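PDB 5H9D: farnesyl pyrophosphate synthetase from Staphylococcus aureus, which probably catalyses heptaprenyl diphosphate synthesis as the component II subunit of a two-chain, magnesium-dependent prenyltransferase of the FPP/GGPP synthase family. Local coordinates for residues A[63-69]-A[120-125]; A[149-153]-A[229-233]; A[203-208]-A[283-288]; A[291-295]-A[307-312]. One frame throughout, in Å; residues are numbered along the deposited sequence.

Overall arrangement
Interaction 3 is the buried one, its centre about 12 Å from the centre of the chain; its serine pair is enclosed by apolar side chains and a tyrosine ring lies under a methionine. Interaction 4 continues along the same helix, 276-296, and touches interaction 3, but lies further out and is almost wholly aliphatic. Interactions 1 and 2 are partly buried and sit on opposite sides of the chain's centre, their centres 36 Å apart. Both are made where helices end: 120-125 leaves helix 103-121, while 149-153 and 229-233 run off the ends of helices 127-150 and 227-230. There backbone groups and amides matter more, whereas 3 and 4 are contacts between antiparallel helices in the all-alpha prenyltransferase fold.

Interaction 1: residues A[63-69]-A[120-125]; sequences QTYQVAV and HLMAVK
Gln63, on the first turn of helix 62-85, reaches out to the turn that follows helix 103-121. With CG anti to the backbone N (chi1 164°), CG lies 3.9 Å from Ala123 O, and the extended chain beyond it brings CD to 3.8 Å from Lys125 CE. Lys125 bends at each of its outer torsions, so that its CD and CE come up beside the end of Gln63. One helical turn on, Gln66 rests its CB on Ala123 CB at 3.9 Å and then curls at chi2 toward His120. A weak hydrogen bond runs from His120 ND1 to Gln66 OE1, 2.9 Å long but bent to 122° at the hydrogen. OE1 approaches the ring obliquely; amide and imidazole planes are 18° apart. The other end of this amide, NE2, is hydrogen-bonded to Glu62. Val67 splits its methyls between two partners: the Val67 and Val124 side chains cross at roughly a right angle, CG2 meeting CG2, and Val67 CG1 stands 4.3 Å from Leu121 CD2. Val67 also packs on Val179 and Thr183 of helix 158-183. Last comes Val69, whose CG1 approaches the imidazole obliquely, 3.7 Å from His120 CE1. The type I turn from Leu121 to Val124 sets Ala123 and Val124 against the helix, while Leu121 also packs on Tyr82 of the partner subunit. The chemistry is therefore divided: Val67, Val124 and Leu121 form the buried apolar seam, and the glutamines, with a weak bond at one end, lie over its more exposed flank, so fit rather than strong polar bonding probably holds the turn here.

Interaction 2: residues A[149-153]-A[229-233]; sequences QDQFN and LLNGH
A type II beta turn, Asp150 to Asn153, docks through Gln151 and Phe152 against the backbone that leaves helix 227-230. A backbone hydrogen bond runs from Phe152 N to Gly232 O, 2.8 Å long and fairly straight at 155°, with the donor standing above the carbonyl plane. The same glycine meets the Phe152 ring, which lies with one face over Gly232, though the exact fit is doubtful. Phe152 CG is anti to the carbonyl carbon, which swings the ring across the glycine and on toward the helix end. There Leu230 O lies at the ring's edge, near its plane, 3.7 Å from Phe152 CZ. Phe152 takes the third position of the turn with positive phi, and Gly232 likewise has positive phi as the chain turns out of the helix, its N bonded back to Leu229 O at 2.8 Å. In the all-alpha prenyltransferase fold, this pairing joins the C-terminal end of helix 127-150 to the segment after helix 227-230. Gln151 extends beyond CG and runs side by side with His233, amide and imidazole planes 63° apart, with Gln151 CG 3.9 Å from His233 CE1. Phe264 of helix 261-272 packs on Phe152, Leu229 and Leu230, and Asp150 forms a salt bridge with Arg164. Gln149 is hydrogen-bonded to Ser20 and Gly18 of the partner subunit.

Interaction 3: residues A[203-208]-A[283-288]; sequences MSFQII and VSSKYL
Ser204 OG and Ser284 OG share a hydrogen bond of 3.1 Å; the model does not say which gives the proton. Chi1 of 173° in Ser284, with a similar turn in Ser204, sends the two hydroxyls into the gap between helices 188-215 and 276-296. Apolar groups close round the pair: Leu288 CG comes to 3.4 Å from Ser204 OG, and the outer carbons of Ile208 lie against Ser284 OG. On another flank, Met203 covers Tyr287. Its CB stands over the ring centre, 3.8 Å from the centroid, and the chain then bends at chi2 and chi3 so that CE returns to 3.6 Å from Tyr287 OH. The sulfur lies obliquely to the ring in a Met-aromatic contact, SD being 5.4 Å from the centroid. Ile207 reaches between two residues, its CD1 meeting Val283 CG1 and lying 3.9 Å from Tyr287 CD2, at about a right angle to both side chains. The short segments run antiparallel, at 162° and with axes 8.4 Å apart, a close approach suited to the small serines where the backbones come nearest. Segment 203-208 leads directly into the second aspartate-rich DDxxD motif, which in relatives binds magnesium. The shared bond gives each hydroxyl a partner, which probably eases the burial of this polar pair within an otherwise apolar interface just before that motif.

Interaction 4: residues A[291-295]-A[307-312]; sequences ALNLI and LLSLTK
Ile295 and Leu308 overlap flank to flank, running opposite ways, with Ile295 CG2 3.7 Å from Leu308 CG. The other branch, CG1 and CD1, turns toward Leu307 and Thr311; CD1 lies 4.0 Å from Leu307 CG and meets the end of Thr311 tip to tip, 3.7 Å from Thr311 CB. A chi1 of -65°, with CG1 anti to the carbonyl carbon, aims that branch at Leu307 and Thr311 and leaves CG2 for Leu308, so the isoleucine straddles three residues of the facing helix. Leu292, a turn earlier, repeats the theme nearer the surface. Its CD2 meets Leu308 CD2 at 3.7 Å, and its CG passes Thr311 CG2 at 4.0 Å. Thr311 thus offers its methyl to the leucine, while its hydroxyl is taken up within its own helix: Thr311 OG1 donates to Leu307 O at 2.8 Å, from above the carbonyl plane. That oxygen also accepts from Thr311 N, which leaves the threonine's polar end satisfied in a mainly aliphatic interface. The short segments are nearly antiparallel, 176° between directions, with axes 10.3 Å apart, a spacing that leaves room for the branched side chains. Helices 276-296 and 302-315 follow each other in the chain and form a helical hairpin near the C-terminus. Ile197 and Ile201 of helix 188-215 pack on Ile295 and Thr311 respectively, and Leu307 leans on Phe47 and Leu50 of helix 43-51, so the hairpin joins two other helices of the bundle.

Interaction 1: residues A[63-69]-A[120-125]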
loop_
_atom_site.group_PDB
_atom_site.type_symbol
_atom_site.label_atom_id
_atom_site.label_comp_id
_atom_site.label_asym_id
_atom_site.label_seq_id
_atom_site.Cartn_x
_atom_site.Cartn_y
_atom_site.Cartn_z
ATOM N N GLN A 63 -6.235 16.327 -13.975
ATOM C CA GLN A 63 -6.381 16.004 -12.567
ATOM C C GLN A 63 -6.891 14.583 -12.355
ATOM O O GLN A 63 -6.531 13.940 -11.364
ATOM C CB GLN A 63 -7.336 16.995 -11.878
ATOM C CG GLN A 63 -7.826 16.493 -10.525
ATOM C CD GLN A 63 -8.604 17.506 -9.732
ATOM O OE1 GLN A 63 -9.153 17.191 -8.686
ATOM N NE2 GLN A 63 -8.640 18.729 -10.210
ATOM N N THR A 64 -7.732 14.090 -13.267
ATOM C CA THR A 64 -8.267 12.744 -13.092
ATOM C C THR A 64 -7.252 11.711 -13.572
ATOM O O THR A 64 -7.194 10.615 -13.040
ATOM C CB THR A 64 -9.645 12.539 -13.805
ATOM O OG1 THR A 64 -9.449 12.524 -15.215
ATOM C CG2 THR A 64 -10.621 13.662 -13.489
ATOM N N TYR A 65 -6.434 12.061 -14.559
ATOM C CA TYR A 65 -5.406 11.141 -15.021
ATOM C C TYR A 65 -4.361 11.023 -13.947
ATOM O O TYR A 65 -3.706 9.983 -13.834
ATOM C CB TYR A 65 -4.705 11.658 -16.254
ATOM C CG TYR A 65 -5.486 11.495 -17.506
ATOM C CD1 TYR A 65 -5.825 10.235 -17.980
ATOM C CD2 TYR A 65 -5.920 12.605 -18.209
ATOM C CE1 TYR A 65 -6.587 10.081 -19.121
ATOM C CE2 TYR A 65 -6.690 12.462 -19.362
ATOM C CZ TYR A 65 -7.023 11.202 -19.804
ATOM O OH TYR A 65 -7.829 11.084 -20.904
ATOM N N GLN A 66 -4.173 12.098 -13.174
ATOM C CA GLN A 66 -3.176 12.067 -12.125
ATOM C C GLN A 66 -3.632 11.188 -10.954
ATOM O O GLN A 66 -2.816 10.521 -10.307
ATOM C CB GLN A 66 -2.847 13.482 -11.645
ATOM C CG GLN A 66 -2.093 14.372 -12.656
ATOM C CD GLN A 66 -0.734 13.814 -13.069
ATOM O OE1 GLN A 66 0.081 13.445 -12.225
ATOM N NE2 GLN A 66 -0.483 13.764 -14.377
ATOM N N VAL A 67 -4.927 11.152 -10.675
ATOM C CA VAL A 67 -5.365 10.307 -9.573
ATOM C C VAL A 67 -5.281 8.851 -10.034
ATOM O O VAL A 67 -4.988 7.944 -9.266
ATOM C CB VAL A 67 -6.802 10.681 -9.101
ATOM C CG1 VAL A 67 -7.195 9.835 -7.907
ATOM C CG2 VAL A 67 -6.824 12.132 -8.693
ATOM N N ALA A 68 -5.507 8.651 -11.314
ATOM C CA ALA A 68 -5.415 7.319 -11.908
ATOM C C ALA A 68 -3.968 6.789 -11.785
ATOM O O ALA A 68 -3.763 5.644 -11.370
ATOM C CB ALA A 68 -5.871 7.377 -13.384
ATOM N N VAL A 69 -2.984 7.635 -12.135
ATOM C CA VAL A 69 -1.564 7.306 -12.037
ATOM C C VAL A 69 -1.218 7.018 -10.563
ATOM O O VAL A 69 -0.520 6.060 -10.248
ATOM C CB VAL A 69 -0.690 8.478 -12.598
ATOM C CG1 VAL A 69 0.726 8.337 -12.154
ATOM C CG2 VAL A 69 -0.711 8.472 -14.125
ATOM N N HIS A 120 1.694 12.341 -6.544
ATOM C CA HIS A 120 0.624 12.460 -7.517
ATOM C C HIS A 120 -0.776 12.779 -6.981
ATOM O O HIS A 120 -1.611 13.304 -7.711
ATOM C CB HIS A 120 0.610 11.223 -8.414
ATOM C CG HIS A 120 1.736 11.189 -9.400
ATOM N ND1 HIS A 120 1.549 11.355 -10.757
ATOM C CD2 HIS A 120 3.068 11.042 -9.221
ATOM C CE1 HIS A 120 2.717 11.313 -11.370
ATOM N NE2 HIS A 120 3.657 11.125 -10.461
ATOM N N LEU A 121 -1.029 12.493 -5.714
ATOM C CA LEU A 121 -2.329 12.796 -5.132
ATOM C C LEU A 121 -2.438 14.276 -4.785
ATOM O O LEU A 121 -3.543 14.766 -4.552
ATOM C CB LEU A 121 -2.558 11.976 -3.870
ATOM C CG LEU A 121 -2.977 10.539 -4.129
ATOM C CD1 LEU A 121 -2.936 9.721 -2.830
ATOM C CD2 LEU A 121 -4.358 10.554 -4.722
ATOM N N MET A 122 -1.302 14.978 -4.750
ATOM C CA MET A 122 -1.301 16.410 -4.422
ATOM C C MET A 122 -1.853 17.225 -5.584
ATOM O O MET A 122 -1.746 18.458 -5.594
ATOM C CB MET A 122 0.109 16.920 -4.080
ATOM C CG MET A 122 0.913 17.440 -5.286
ATOM C CE MET A 122 2.129 19.689 -4.184
ATOM N N ALA A 123 -2.414 16.522 -6.570
ATOM C CA ALA A 123 -3.018 17.148 -7.739
ATOM C C ALA A 123 -4.497 17.308 -7.398
ATOM O O ALA A 123 -5.242 18.025 -8.061
ATOM C CB ALA A 123 -2.836 16.269 -8.970
ATOM N N VAL A 124 -4.929 16.606 -6.367
ATOM C CA VAL A 124 -6.295 16.728 -5.914
ATOM C C VAL A 124 -6.154 17.922 -4.973
ATOM O O VAL A 124 -5.111 18.084 -4.334
ATOM C CB VAL A 124 -6.735 15.482 -5.125
ATOM C CG1 VAL A 124 -8.164 15.660 -4.621
ATOM C CG2 VAL A 124 -6.627 14.247 -6.007
ATOM N N LYS A 125 -7.186 18.753 -4.883
ATOM C CA LYS A 125 -7.111 19.945 -4.043
ATOM C C LYS A 125 -7.924 19.858 -2.755
ATOM O O LYS A 125 -7.585 20.489 -1.754
ATOM C CB LYS A 125 -7.546 21.171 -4.859
ATOM C CG LYS A 125 -6.937 21.234 -6.278
ATOM C CD LYS A 125 -7.598 20.214 -7.241
ATOM C CE LYS A 125 -9.031 20.602 -7.643
ATOM N NZ LYS A 125 -9.116 21.677 -8.695
#

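Interaction 2: residues A[149-153]-A[229-233]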
loop_
_atom_site.group_PDB
_atom_site.type_symbol
_atom_site.label_atom_id
_atom_site.label_comp_id
_atom_site.label_asym_id
_atom_site.label_seq_id
_atom_site.Cartn_x
_atom_site.Cartn_y
_atom_site.Cartn_z
ATOM N N GLN A 149 -2.294 -12.578 10.595
ATOM C CA GLN A 149 -2.545 -12.970 11.970
ATOM C C GLN A 149 -3.671 -14.012 12.024
ATOM O O GLN A 149 -3.831 -14.736 13.017
ATOM C CB GLN A 149 -2.911 -11.716 12.743
ATOM C CG GLN A 149 -3.363 -11.910 14.147
ATOM C CD GLN A 149 -3.849 -10.607 14.760
ATOM O OE1 GLN A 149 -3.059 -9.822 15.278
ATOM N NE2 GLN A 149 -5.152 -10.364 14.682
ATOM N N ASP A 150 -4.442 -14.087 10.943
ATOM C CA ASP A 150 -5.549 -15.046 10.820
ATOM C C ASP A 150 -5.044 -16.361 10.242
ATOM O O ASP A 150 -5.712 -17.392 10.383
ATOM C CB ASP A 150 -6.626 -14.541 9.837
ATOM C CG ASP A 150 -7.742 -13.760 10.504
ATOM O OD1 ASP A 150 -7.978 -13.968 11.713
ATOM O OD2 ASP A 150 -8.394 -12.952 9.791
ATOM N N GLN A 151 -3.894 -16.308 9.558
ATOM C CA GLN A 151 -3.333 -17.487 8.900
ATOM C C GLN A 151 -3.516 -18.803 9.666
ATOM O O GLN A 151 -2.991 -18.984 10.755
ATOM C CB GLN A 151 -1.859 -17.233 8.522
ATOM C CG GLN A 151 -1.707 -16.711 7.052
ATOM C CD GLN A 151 -0.255 -16.385 6.612
ATOM O OE1 GLN A 151 0.669 -17.196 6.775
ATOM N NE2 GLN A 151 -0.065 -15.199 6.034
ATOM N N PHE A 152 -4.317 -19.692 9.082
ATOM C CA PHE A 152 -4.641 -21.017 9.636
ATOM C C PHE A 152 -5.613 -21.083 10.797
ATOM O O PHE A 152 -5.670 -22.084 11.518
ATOM C CB PHE A 152 -3.371 -21.777 9.995
ATOM C CG PHE A 152 -2.666 -22.338 8.800
ATOM C CD1 PHE A 152 -3.239 -23.390 8.087
ATOM C CD2 PHE A 152 -1.461 -21.776 8.352
ATOM C CE1 PHE A 152 -2.628 -23.879 6.948
ATOM C CE2 PHE A 152 -0.840 -22.256 7.212
ATOM C CZ PHE A 152 -1.419 -23.314 6.504
ATOM N N ASN A 153 -6.391 -20.020 10.963
ATOM C CA ASN A 153 -7.390 -19.949 12.023
ATOM C C ASN A 153 -8.694 -20.511 11.501
ATOM O O ASN A 153 -9.444 -19.813 10.819
ATOM C CB ASN A 153 -7.639 -18.506 12.435
ATOM C CG ASN A 153 -8.529 -18.407 13.644
ATOM O OD1 ASN A 153 -9.530 -19.125 13.746
ATOM N ND2 ASN A 153 -8.170 -17.519 14.581
ATOM N N LEU A 229 -4.756 -21.728 0.582
ATOM C CA LEU A 229 -4.956 -22.619 1.706
ATOM C C LEU A 229 -3.594 -23.118 2.184
ATOM O O LEU A 229 -3.389 -23.357 3.376
ATOM C CB LEU A 229 -5.828 -23.789 1.281
ATOM C CG LEU A 229 -6.206 -24.760 2.382
ATOM C CD1 LEU A 229 -6.904 -24.000 3.490
ATOM C CD2 LEU A 229 -7.098 -25.854 1.817
ATOM N N LEU A 230 -2.660 -23.261 1.248
ATOM C CA LEU A 230 -1.326 -23.725 1.589
ATOM C C LEU A 230 -0.659 -22.677 2.455
ATOM O O LEU A 230 0.276 -22.978 3.189
ATOM C CB LEU A 230 -0.516 -23.983 0.318
ATOM C CG LEU A 230 -1.089 -25.182 -0.446
ATOM C CD1 LEU A 230 -0.763 -25.137 -1.930
ATOM C CD2 LEU A 230 -0.545 -26.432 0.188
ATOM N N ASN A 231 -1.154 -21.446 2.377
ATOM C CA ASN A 231 -0.606 -20.363 3.181
ATOM C C ASN A 231 -1.512 -20.081 4.361
ATOM O O ASN A 231 -1.332 -19.084 5.050
ATOM C CB ASN A 231 -0.461 -19.091 2.359
ATOM C CG ASN A 231 0.733 -19.127 1.448
ATOM O OD1 ASN A 231 1.053 -20.170 0.872
ATOM N ND2 ASN A 231 1.397 -17.972 1.287
ATOM N N GLY A 232 -2.496 -20.944 4.574
ATOM C CA GLY A 232 -3.399 -20.770 5.694
ATOM C C GLY A 232 -4.603 -19.858 5.547
ATOM O O GLY A 232 -5.387 -19.780 6.486
ATOM N N HIS A 233 -4.759 -19.173 4.406
ATOM C CA HIS A 233 -5.894 -18.268 4.153
ATOM C C HIS A 233 -7.193 -19.019 3.932
ATOM O O HIS A 233 -7.385 -19.653 2.889
ATOM C CB HIS A 233 -5.634 -17.418 2.925
ATOM C CG HIS A 233 -4.375 -16.627 3.005
ATOM N ND1 HIS A 233 -4.224 -15.561 3.866
ATOM C CD2 HIS A 233 -3.194 -16.762 2.357
ATOM C CE1 HIS A 233 -3.002 -15.073 3.745
ATOM N NE2 HIS A 233 -2.356 -15.785 2.837
#

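Interaction 3: residues A[203-208]-A[283-288]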
loop_
_atom_site.group_PDB
_atom_site.type_symbol
_atom_site.label_atom_id
_atom_site.label_comp_id
_atom_site.label_asym_id
_atom_site.label_seq_id
_atom_site.Cartn_x
_atom_site.Cartn_y
_atom_site.Cartn_z
ATOM N N MET A 203 -15.842 -6.134 -3.819
ATOM C CA MET A 203 -16.157 -7.315 -3.008
ATOM C C MET A 203 -16.290 -8.520 -3.933
ATOM O O MET A 203 -15.723 -9.590 -3.674
ATOM C CB MET A 203 -17.467 -7.115 -2.225
ATOM C CG MET A 203 -17.409 -5.980 -1.183
ATOM S SD MET A 203 -16.370 -6.355 0.224
ATOM C CE MET A 203 -17.165 -7.838 0.871
ATOM N N SER A 204 -17.027 -8.340 -5.021
ATOM C CA SER A 204 -17.198 -9.407 -5.991
ATOM C C SER A 204 -15.849 -9.833 -6.585
ATOM O O SER A 204 -15.569 -11.024 -6.769
ATOM C CB SER A 204 -18.098 -8.937 -7.112
ATOM O OG SER A 204 -17.799 -9.663 -8.288
ATOM N N PHE A 205 -15.031 -8.829 -6.885
ATOM C CA PHE A 205 -13.716 -8.999 -7.452
ATOM C C PHE A 205 -12.946 -10.057 -6.671
ATOM O O PHE A 205 -12.588 -11.109 -7.211
ATOM C CB PHE A 205 -12.989 -7.652 -7.386
ATOM C CG PHE A 205 -11.652 -7.627 -8.111
ATOM C CD1 PHE A 205 -11.560 -7.960 -9.455
ATOM C CD2 PHE A 205 -10.498 -7.218 -7.457
ATOM C CE1 PHE A 205 -10.341 -7.879 -10.125
ATOM C CE2 PHE A 205 -9.291 -7.134 -8.123
ATOM C CZ PHE A 205 -9.211 -7.460 -9.449
ATOM N N GLN A 206 -12.695 -9.759 -5.395
ATOM C CA GLN A 206 -11.958 -10.637 -4.492
ATOM C C GLN A 206 -12.595 -12.012 -4.310
ATOM O O GLN A 206 -11.895 -13.020 -4.263
ATOM C CB GLN A 206 -11.797 -9.965 -3.110
ATOM C CG GLN A 206 -10.861 -10.717 -2.145
ATOM C CD GLN A 206 -9.461 -10.945 -2.760
ATOM O OE1 GLN A 206 -8.719 -9.987 -3.015
ATOM N NE2 GLN A 206 -9.114 -12.223 -3.014
ATOM N N ILE A 207 -13.915 -12.059 -4.196
ATOM C CA ILE A 207 -14.545 -13.346 -4.014
ATOM C C ILE A 207 -14.210 -14.222 -5.213
ATOM O O ILE A 207 -13.986 -15.423 -5.084
ATOM C CB ILE A 207 -16.062 -13.218 -3.832
ATOM C CG1 ILE A 207 -16.359 -12.508 -2.510
ATOM C CG2 ILE A 207 -16.686 -14.595 -3.845
ATOM C CD1 ILE A 207 -17.810 -12.326 -2.179
ATOM N N ILE A 208 -14.131 -13.607 -6.384
ATOM C CA ILE A 208 -13.802 -14.365 -7.575
ATOM C C ILE A 208 -12.384 -14.910 -7.509
ATOM O O ILE A 208 -12.172 -16.079 -7.820
ATOM C CB ILE A 208 -14.057 -13.531 -8.845
ATOM C CG1 ILE A 208 -15.548 -13.620 -9.173
ATOM C CG2 ILE A 208 -13.211 -14.018 -10.016
ATOM C CD1 ILE A 208 -16.082 -12.408 -9.901
ATOM N N VAL A 283 -22.314 -15.525 -4.272
ATOM C CA VAL A 283 -22.197 -14.331 -3.464
ATOM C C VAL A 283 -21.551 -13.239 -4.321
ATOM O O VAL A 283 -21.834 -12.042 -4.181
ATOM C CB VAL A 283 -21.305 -14.581 -2.260
ATOM C CG1 VAL A 283 -21.044 -13.278 -1.603
ATOM C CG2 VAL A 283 -21.931 -15.598 -1.298
ATOM N N SER A 284 -20.648 -13.660 -5.191
ATOM C CA SER A 284 -19.984 -12.734 -6.068
ATOM C C SER A 284 -21.099 -12.129 -6.893
ATOM O O SER A 284 -21.232 -10.906 -6.990
ATOM C CB SER A 284 -19.002 -13.492 -6.964
ATOM O OG SER A 284 -18.421 -12.664 -7.961
ATOM N N SER A 285 -21.918 -13.007 -7.467
ATOM C CA SER A 285 -23.034 -12.588 -8.306
ATOM C C SER A 285 -24.049 -11.681 -7.665
ATOM O O SER A 285 -24.453 -10.690 -8.273
ATOM C CB SER A 285 -23.736 -13.789 -8.880
ATOM O OG SER A 285 -23.149 -14.075 -10.129
ATOM N N LYS A 286 -24.485 -12.006 -6.460
ATOM C CA LYS A 286 -25.432 -11.134 -5.820
ATOM C C LYS A 286 -24.775 -9.750 -5.691
ATOM O O LYS A 286 -25.421 -8.704 -5.917
ATOM C CB LYS A 286 -25.813 -11.686 -4.452
ATOM C CG LYS A 286 -26.758 -10.785 -3.721
ATOM C CD LYS A 286 -27.283 -11.426 -2.480
ATOM C CE LYS A 286 -28.145 -12.620 -2.804
ATOM N NZ LYS A 286 -28.849 -13.008 -1.572
ATOM N N TYR A 287 -23.481 -9.749 -5.347
ATOM C CA TYR A 287 -22.705 -8.504 -5.190
ATOM C C TYR A 287 -22.663 -7.697 -6.464
ATOM O O TYR A 287 -22.791 -6.476 -6.416
ATOM C CB TYR A 287 -21.269 -8.789 -4.708
ATOM C CG TYR A 287 -21.104 -8.604 -3.215
ATOM C CD1 TYR A 287 -21.473 -7.394 -2.598
ATOM C CD2 TYR A 287 -20.602 -9.638 -2.405
ATOM C CE1 TYR A 287 -21.354 -7.211 -1.215
ATOM C CE2 TYR A 287 -20.468 -9.468 -0.995
ATOM C CZ TYR A 287 -20.849 -8.249 -0.415
ATOM O OH TYR A 287 -20.720 -8.046 0.944
ATOM N N LEU A 288 -22.483 -8.382 -7.594
ATOM C CA LEU A 288 -22.455 -7.738 -8.898
ATOM C C LEU A 288 -23.804 -7.090 -9.282
ATOM O O LEU A 288 -23.831 -6.032 -9.891
ATOM C CB LEU A 288 -22.024 -8.756 -9.949
ATOM C CG LEU A 288 -20.509 -8.881 -10.203
ATOM C CD1 LEU A 288 -20.243 -9.952 -11.245
ATOM C CD2 LEU A 288 -19.948 -7.535 -10.681
#

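Interaction 4: residues A[291-295]-A[307-312]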
loop_
_atom_site.group_PDB
_atom_site.type_symbol
_atom_site.label_atom_id
_atom_site.label_comp_id
_atom_site.label_asym_id
_atom_site.label_seq_id
_atom_site.Cartn_x
_atom_site.Cartn_y
_atom_site.Cartn_z
ATOM N N ALA A 291 -24.405 -3.988 -7.762
ATOM C CA ALA A 291 -23.680 -2.930 -8.454
ATOM C C ALA A 291 -24.387 -2.518 -9.734
ATOM O O ALA A 291 -24.469 -1.333 -10.034
ATOM C CB ALA A 291 -22.241 -3.363 -8.747
ATOM N N LEU A 292 -24.902 -3.494 -10.482
ATOM C CA LEU A 292 -25.613 -3.218 -11.733
ATOM C C LEU A 292 -26.901 -2.439 -11.508
ATOM O O LEU A 292 -27.291 -1.625 -12.329
ATOM C CB LEU A 292 -25.889 -4.522 -12.460
ATOM C CG LEU A 292 -24.569 -4.952 -13.099
ATOM C CD1 LEU A 292 -24.565 -6.412 -13.435
ATOM C CD2 LEU A 292 -24.363 -4.124 -14.353
ATOM N N ASN A 293 -27.554 -2.684 -10.379
ATOM C CA ASN A 293 -28.777 -1.970 -10.051
ATOM C C ASN A 293 -28.466 -0.472 -9.952
ATOM O O ASN A 293 -29.142 0.362 -10.560
ATOM C CB ASN A 293 -29.368 -2.486 -8.723
ATOM C CG ASN A 293 -30.497 -1.604 -8.204
ATOM O OD1 ASN A 293 -31.501 -1.379 -8.895
ATOM N ND2 ASN A 293 -30.335 -1.090 -6.987
ATOM N N LEU A 294 -27.433 -0.144 -9.192
ATOM C CA LEU A 294 -27.015 1.237 -8.999
ATOM C C LEU A 294 -26.447 1.883 -10.258
ATOM O O LEU A 294 -26.484 3.102 -10.396
ATOM C CB LEU A 294 -25.955 1.303 -7.900
ATOM C CG LEU A 294 -26.403 1.147 -6.450
ATOM C CD1 LEU A 294 -25.189 1.125 -5.563
ATOM C CD2 LEU A 294 -27.298 2.318 -6.057
ATOM N N ILE A 295 -25.919 1.081 -11.174
ATOM C CA ILE A 295 -25.316 1.668 -12.354
ATOM C C ILE A 295 -26.443 2.157 -13.234
ATOM O O ILE A 295 -26.330 3.158 -13.958
ATOM C CB ILE A 295 -24.392 0.635 -13.114
ATOM C CG1 ILE A 295 -23.203 0.253 -12.232
ATOM C CG2 ILE A 295 -23.859 1.237 -14.429
ATOM C CD1 ILE A 295 -22.318 -0.818 -12.813
ATOM N N LEU A 307 -19.363 1.407 -18.114
ATOM C CA LEU A 307 -19.329 0.888 -16.758
ATOM C C LEU A 307 -20.157 -0.402 -16.748
ATOM O O LEU A 307 -19.702 -1.406 -16.209
ATOM C CB LEU A 307 -19.898 1.936 -15.799
ATOM C CG LEU A 307 -19.747 1.881 -14.279
ATOM C CD1 LEU A 307 -18.318 1.731 -13.871
ATOM C CD2 LEU A 307 -20.333 3.183 -13.708
ATOM N N LEU A 308 -21.351 -0.378 -17.356
ATOM C CA LEU A 308 -22.213 -1.567 -17.430
ATOM C C LEU A 308 -21.453 -2.721 -18.083
ATOM O O LEU A 308 -21.466 -3.850 -17.597
ATOM C CB LEU A 308 -23.487 -1.285 -18.240
ATOM C CG LEU A 308 -24.666 -0.618 -17.519
ATOM C CD1 LEU A 308 -25.474 0.208 -18.518
ATOM C CD2 LEU A 308 -25.537 -1.653 -16.872
ATOM N N SER A 309 -20.793 -2.418 -19.191
ATOM C CA SER A 309 -19.991 -3.397 -19.908
ATOM C C SER A 309 -18.831 -3.918 -19.040
ATOM O O SER A 309 -18.645 -5.121 -18.891
ATOM C CB SER A 309 -19.433 -2.757 -21.173
ATOM O OG SER A 309 -18.592 -3.660 -21.855
ATOM N N LEU A 310 -18.045 -3.006 -18.476
ATOM C CA LEU A 310 -16.923 -3.391 -17.637
ATOM C C LEU A 310 -17.394 -4.150 -16.390
ATOM O O LEU A 310 -16.782 -5.124 -15.985
ATOM C CB LEU A 310 -16.107 -2.157 -17.226
ATOM C CG LEU A 310 -14.932 -2.400 -16.252
ATOM C CD1 LEU A 310 -13.878 -3.303 -16.906
ATOM C CD2 LEU A 310 -14.296 -1.070 -15.842
ATOM N N THR A 311 -18.477 -3.705 -15.775
ATOM C CA THR A 311 -18.980 -4.395 -14.594
ATOM C C THR A 311 -19.499 -5.798 -14.935
ATOM O O THR A 311 -19.669 -6.640 -14.043
ATOM C CB THR A 311 -20.134 -3.620 -13.949
ATOM O OG1 THR A 311 -19.674 -2.320 -13.599
ATOM C CG2 THR A 311 -20.652 -4.334 -12.704
ATOM N N LYS A 312 -19.760 -6.047 -16.221
ATOM C CA LYS A 312 -20.285 -7.340 -16.623
ATOM C C LYS A 312 -19.247 -8.352 -17.007
ATOM O O LYS A 312 -19.549 -9.542 -17.099
ATOM C CB LYS A 312 -21.298 -7.192 -17.734
ATOM C CG LYS A 312 -22.657 -6.755 -17.230
ATOM C CD LYS A 312 -23.654 -6.904 -18.351
ATOM C CE LYS A 312 -24.916 -6.134 -18.129
ATOM N NZ LYS A 312 -25.741 -6.350 -19.345
#